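Local coordinates for succinylglutamate desuccinylase (Vibrio cholerae, PDB 2G9D), which probably hydrolyses N-succinylglutamate to succinate and glutamate, the last step of arginine degradation by the succinyltransferase pathway, using one zinc ion per subunit, at residues R27-K35 with I80-A88. Numbering follows the deposited sequence.
Sequences RTEQGVTLK and IVSGFQPVA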
ATOM      1  N   ARG A  27     -26.421 -10.548  -3.624  1.00 68.07           N
ATOM      2  CA  ARG A  27     -26.971  -9.313  -3.037  1.00 69.70           C
ATOM      3  C   ARG A  27     -27.150  -9.513  -1.527  1.00 69.95           C
ATOM      4  O   ARG A  27     -27.506 -10.601  -1.091  1.00 70.91           O
ATOM      5  CB  ARG A  27     -28.337  -8.994  -3.671  1.00 71.05           C
ATOM      6  CG  ARG A  27     -29.116  -7.823  -3.040  1.00 73.55           C
ATOM      7  CD  ARG A  27     -30.590  -7.787  -3.523  1.00 75.81           C
ATOM      8  NE  ARG A  27     -31.354  -6.638  -3.014  1.00 77.27           N
ATOM      9  CZ  ARG A  27     -32.650  -6.428  -3.257  1.00 78.33           C
ATOM     10  NH1 ARG A  27     -33.265  -5.358  -2.762  1.00 78.58           N
ATOM     11  NH2 ARG A  27     -33.342  -7.291  -3.995  1.00 78.83           N
ATOM     12  N   THR A  28     -26.902  -8.489  -0.718  1.00 70.21           N
ATOM     13  CA  THR A  28     -27.083  -8.667   0.719  1.00 70.35           C
ATOM     14  C   THR A  28     -28.297  -7.929   1.204  1.00 69.64           C
ATOM     15  O   THR A  28     -28.757  -6.992   0.561  1.00 68.14           O
ATOM     16  CB  THR A  28     -25.912  -8.154   1.553  1.00 71.93           C
ATOM     17  OG1 THR A  28     -26.109  -8.563   2.916  1.00 73.60           O
ATOM     18  CG2 THR A  28     -25.852  -6.636   1.517  1.00 71.24           C
ATOM     19  N   GLU A  29     -28.782  -8.346   2.369  1.00 69.97           N
ATOM     20  CA  GLU A  29     -29.964  -7.759   2.985  1.00 71.45           C
ATOM     21  C   GLU A  29     -30.039  -6.235   2.857  1.00 72.50           C
ATOM     22  O   GLU A  29     -31.114  -5.681   2.586  1.00 73.27           O
ATOM     23  CB  GLU A  29     -30.042  -8.172   4.464  1.00 72.17           C
ATOM     24  CG  GLU A  29     -30.644  -9.572   4.725  1.00 73.45           C
ATOM     25  CD  GLU A  29     -32.175  -9.597   4.657  1.00 73.96           C
ATOM     26  OE1 GLU A  29     -32.809  -8.816   5.398  1.00 73.96           O
ATOM     27  OE2 GLU A  29     -32.748 -10.396   3.875  1.00 73.95           O
ATOM     28  N   GLN A  30     -28.905  -5.562   3.034  1.00 72.04           N
ATOM     29  CA  GLN A  30     -28.856  -4.106   2.946  1.00 70.99           C
ATOM     30  C   GLN A  30     -28.806  -3.572   1.505  1.00 70.76           C
ATOM     31  O   GLN A  30     -28.837  -2.362   1.288  1.00 69.40           O
ATOM     32  CB  GLN A  30     -27.651  -3.591   3.729  1.00 71.11           C
ATOM     33  CG  GLN A  30     -27.678  -3.863   5.239  1.00 72.10           C
ATOM     34  CD  GLN A  30     -27.591  -5.342   5.626  1.00 72.10           C
ATOM     35  OE1 GLN A  30     -26.709  -6.076   5.176  1.00 72.50           O
ATOM     36  NE2 GLN A  30     -28.504  -5.773   6.485  1.00 71.57           N
ATOM     37  N   GLY A  31     -28.720  -4.475   0.528  1.00 71.34           N
ATOM     38  CA  GLY A  31     -28.673  -4.067  -0.870  1.00 71.82           C
ATOM     39  C   GLY A  31     -27.292  -4.150  -1.495  1.00 71.95           C
ATOM     40  O   GLY A  31     -27.138  -4.008  -2.706  1.00 72.10           O
ATOM     41  N   VAL A  32     -26.283  -4.389  -0.662  1.00 72.71           N
ATOM     42  CA  VAL A  32     -24.893  -4.481  -1.111  1.00 71.93           C
ATOM     43  C   VAL A  32     -24.630  -5.706  -1.978  1.00 70.74           C
ATOM     44  O   VAL A  32     -24.690  -6.840  -1.492  1.00 69.85           O
ATOM     45  CB  VAL A  32     -23.925  -4.547   0.092  1.00 72.05           C
ATOM     46  CG1 VAL A  32     -22.476  -4.480  -0.395  1.00 71.12           C
ATOM     47  CG2 VAL A  32     -24.251  -3.433   1.085  1.00 70.56           C
ATOM     48  N   THR A  33     -24.321  -5.472  -3.252  1.00 70.00           N
ATOM     49  CA  THR A  33     -24.032  -6.554  -4.196  1.00 69.83           C
ATOM     50  C   THR A  33     -22.555  -6.994  -4.154  1.00 68.93           C
ATOM     51  O   THR A  33     -21.656  -6.191  -4.426  1.00 69.82           O
ATOM     52  CB  THR A  33     -24.397  -6.127  -5.626  1.00 69.44           C
ATOM     53  OG1 THR A  33     -23.501  -6.749  -6.556  1.00 71.53           O
ATOM     54  CG2 THR A  33     -24.314  -4.624  -5.763  1.00 68.75           C
ATOM     55  N   LEU A  34     -22.319  -8.269  -3.832  1.00 66.86           N
ATOM     56  CA  LEU A  34     -20.960  -8.818  -3.718  1.00 66.61           C
ATOM     57  C   LEU A  34     -20.483  -9.780  -4.820  1.00 66.02           C
ATOM     58  O   LEU A  34     -20.555 -11.003  -4.652  1.00 66.12           O
ATOM     59  CB  LEU A  34     -20.801  -9.562  -2.386  1.00 66.23           C
ATOM     60  CG  LEU A  34     -21.154  -8.894  -1.063  1.00 66.52           C
ATOM     61  CD1 LEU A  34     -20.787  -9.849   0.064  1.00 65.39           C
ATOM     62  CD2 LEU A  34     -20.418  -7.565  -0.917  1.00 66.58           C
ATOM     63  N   LYS A  35     -19.954  -9.252  -5.918  1.00 64.14           N
ATOM     64  CA  LYS A  35     -19.485 -10.130  -6.975  1.00 63.23           C
ATOM     65  C   LYS A  35     -18.102 -10.702  -6.667  1.00 62.74           C
ATOM     66  O   LYS A  35     -17.090 -10.022  -6.823  1.00 63.53           O
ATOM     67  CB  LYS A  35     -19.452  -9.391  -8.318  1.00 62.62           C
ATOM     68  CG  LYS A  35     -20.789  -8.789  -8.717  1.00 62.63           C
ATOM     69  CD  LYS A  35     -20.784  -8.324 -10.154  1.00 62.98           C
ATOM     70  CE  LYS A  35     -19.692  -7.293 -10.407  1.00 64.50           C
ATOM     71  NZ  LYS A  35     -19.739  -6.782 -11.815  1.00 63.92           N
ATOM     72  N   ILE A  80     -19.425  -6.264   6.288  1.00 58.72           N
ATOM     73  CA  ILE A  80     -20.157  -5.713   5.158  1.00 59.37           C
ATOM     74  C   ILE A  80     -21.269  -6.686   4.808  1.00 59.25           C
ATOM     75  O   ILE A  80     -22.340  -6.294   4.354  1.00 59.94           O
ATOM     76  CB  ILE A  80     -19.265  -5.523   3.911  1.00 59.66           C
ATOM     77  CG1 ILE A  80     -18.183  -4.472   4.185  1.00 60.74           C
ATOM     78  CG2 ILE A  80     -20.123  -5.102   2.726  1.00 56.38           C
ATOM     79  CD1 ILE A  80     -17.234  -4.245   3.010  1.00 62.28           C
ATOM     80  N   VAL A  81     -21.009  -7.965   5.027  1.00 58.69           N
ATOM     81  CA  VAL A  81     -22.002  -8.974   4.722  1.00 58.57           C
ATOM     82  C   VAL A  81     -23.051  -8.978   5.835  1.00 58.95           C
ATOM     83  O   VAL A  81     -24.250  -9.065   5.576  1.00 59.79           O
ATOM     84  CB  VAL A  81     -21.338 -10.369   4.574  1.00 58.01           C
ATOM     85  CG1 VAL A  81     -20.243 -10.304   3.528  1.00 54.49           C
ATOM     86  CG2 VAL A  81     -20.769 -10.828   5.895  1.00 57.75           C
ATOM     87  N   SER A  82     -22.589  -8.850   7.074  1.00 59.28           N
ATOM     88  CA  SER A  82     -23.461  -8.829   8.241  1.00 58.77           C
ATOM     89  C   SER A  82     -24.113  -7.461   8.454  1.00 59.68           C
ATOM     90  O   SER A  82     -24.896  -7.290   9.382  1.00 62.07           O
ATOM     91  CB  SER A  82     -22.656  -9.181   9.489  1.00 56.68           C
ATOM     92  OG  SER A  82     -21.763 -10.238   9.217  1.00 54.82           O
ATOM     93  N   GLY A  83     -23.780  -6.481   7.619  1.00 59.43           N
ATOM     94  CA  GLY A  83     -24.363  -5.159   7.786  1.00 58.41           C
ATOM     95  C   GLY A  83     -23.737  -4.327   8.901  1.00 57.02           C
ATOM     96  O   GLY A  83     -23.941  -3.112   8.958  1.00 57.52           O
ATOM     97  N   PHE A  84     -22.994  -4.977   9.791  1.00 55.63           N
ATOM     98  CA  PHE A  84     -22.304  -4.300  10.887  1.00 55.15           C
ATOM     99  C   PHE A  84     -21.588  -3.092  10.281  1.00 53.25           C
ATOM    100  O   PHE A  84     -21.418  -2.068  10.936  1.00 54.85           O
ATOM    101  CB  PHE A  84     -21.269  -5.258  11.505  1.00 59.15           C
ATOM    102  CG  PHE A  84     -20.657  -4.788  12.821  1.00 62.63           C
ATOM    103  CD1 PHE A  84     -19.328  -5.114  13.140  1.00 63.34           C
ATOM    104  CD2 PHE A  84     -21.402  -4.065  13.755  1.00 63.66           C
ATOM    105  CE1 PHE A  84     -18.757  -4.748  14.374  1.00 63.58           C
ATOM    106  CE2 PHE A  84     -20.836  -3.692  15.002  1.00 64.68           C
ATOM    107  CZ  PHE A  84     -19.510  -4.029  15.303  1.00 63.72           C
ATOM    108  N   GLN A  85     -21.197  -3.228   9.012  1.00 50.90           N
ATOM    109  CA  GLN A  85     -20.473  -2.203   8.238  1.00 47.24           C
ATOM    110  C   GLN A  85     -21.167  -1.772   6.918  1.00 45.91           C
ATOM    111  O   GLN A  85     -21.181  -2.512   5.935  1.00 46.55           O
ATOM    112  CB  GLN A  85     -19.072  -2.752   7.930  1.00 46.18           C
ATOM    113  CG  GLN A  85     -18.274  -2.005   6.882  1.00 41.82           C
ATOM    114  CD  GLN A  85     -17.904  -0.607   7.328  1.00 40.71           C
ATOM    115  OE1 GLN A  85     -17.329  -0.413   8.417  1.00 37.65           O
ATOM    116  NE2 GLN A  85     -18.228   0.385   6.490  1.00 36.38           N
ATOM    117  N   PRO A  86     -21.747  -0.564   6.880  1.00 43.54           N
ATOM    118  CA  PRO A  86     -22.422  -0.080   5.664  1.00 42.44           C
ATOM    119  C   PRO A  86     -21.478   0.188   4.481  1.00 42.69           C
ATOM    120  O   PRO A  86     -20.275   0.376   4.674  1.00 43.23           O
ATOM    121  CB  PRO A  86     -23.114   1.193   6.142  1.00 42.43           C
ATOM    122  CG  PRO A  86     -22.231   1.668   7.273  1.00 43.58           C
ATOM    123  CD  PRO A  86     -21.891   0.390   7.996  1.00 42.95           C
ATOM    124  N   VAL A  87     -22.021   0.216   3.261  1.00 43.74           N
ATOM    125  CA  VAL A  87     -21.213   0.464   2.051  1.00 43.72           C
ATOM    126  C   VAL A  87     -21.653   1.734   1.366  1.00 44.75           C
ATOM    127  O   VAL A  87     -22.729   2.236   1.650  1.00 45.93           O
ATOM    128  CB  VAL A  87     -21.350  -0.658   1.002  1.00 42.36           C
ATOM    129  CG1 VAL A  87     -20.444  -0.359  -0.185  1.00 41.17           C
ATOM    130  CG2 VAL A  87     -21.008  -2.004   1.616  1.00 42.52           C
ATOM    131  N   ALA A  88     -20.838   2.243   0.450  1.00 46.12           N
ATOM    132  CA  ALA A  88     -21.176   3.476  -0.258  1.00 47.90           C
ATOM    133  C   ALA A  88     -20.156   3.777  -1.334  1.00 50.22           C
ATOM    134  O   ALA A  88     -20.074   4.903  -1.834  1.00 49.99           O
ATOM    135  CB  ALA A  88     -21.231   4.636   0.718  1.00 45.78           C
TER
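Val32, Leu34, Ile80, Val81 and Val87 supply the apolar part of this contact. Both methyls of Val32 meet one methyl of Val87: CG2 of Val87 lies 3.5 Å from Val32 CG1 and 3.6 Å from Val32 CG2. Because Val32 CG1 stands opposite the backbone N (chi1 -174°), it also reaches Ile80 CG2 at 4.0 Å, the two side chains crossing nearly at right angles. Leu34 divides its branches, CD1 touching Val81 CG1 at 3.5 Å while CD2 faces the more distant Ile80 CG2. Val44 of strand 41-44 packs against Val32, Leu34 and Val87, and Ile245 of helix 235-246 against Ile80.

Hydrogen bonding across the segments is limited to one weak candidate, Thr28 OG1 to Val81 O at 3.3 Å. Gln30 OE1, in the same segment, also lies near that hydroxyl, 3.4 Å from Thr28 OG1. The Gln30 chain, bent at chi2 (66°), brings OE1 to 3.6 Å from Gly83 CA, where the main chain leaves helical angles with positive phi.

Thr28 to Gly31 form a type I turn, linking antiparallel strands 24-27 and 33-38. The contact thus packs a beta-hairpin against the C-terminal end of helix 68-81 and its exit loop, away from the predicted zinc site.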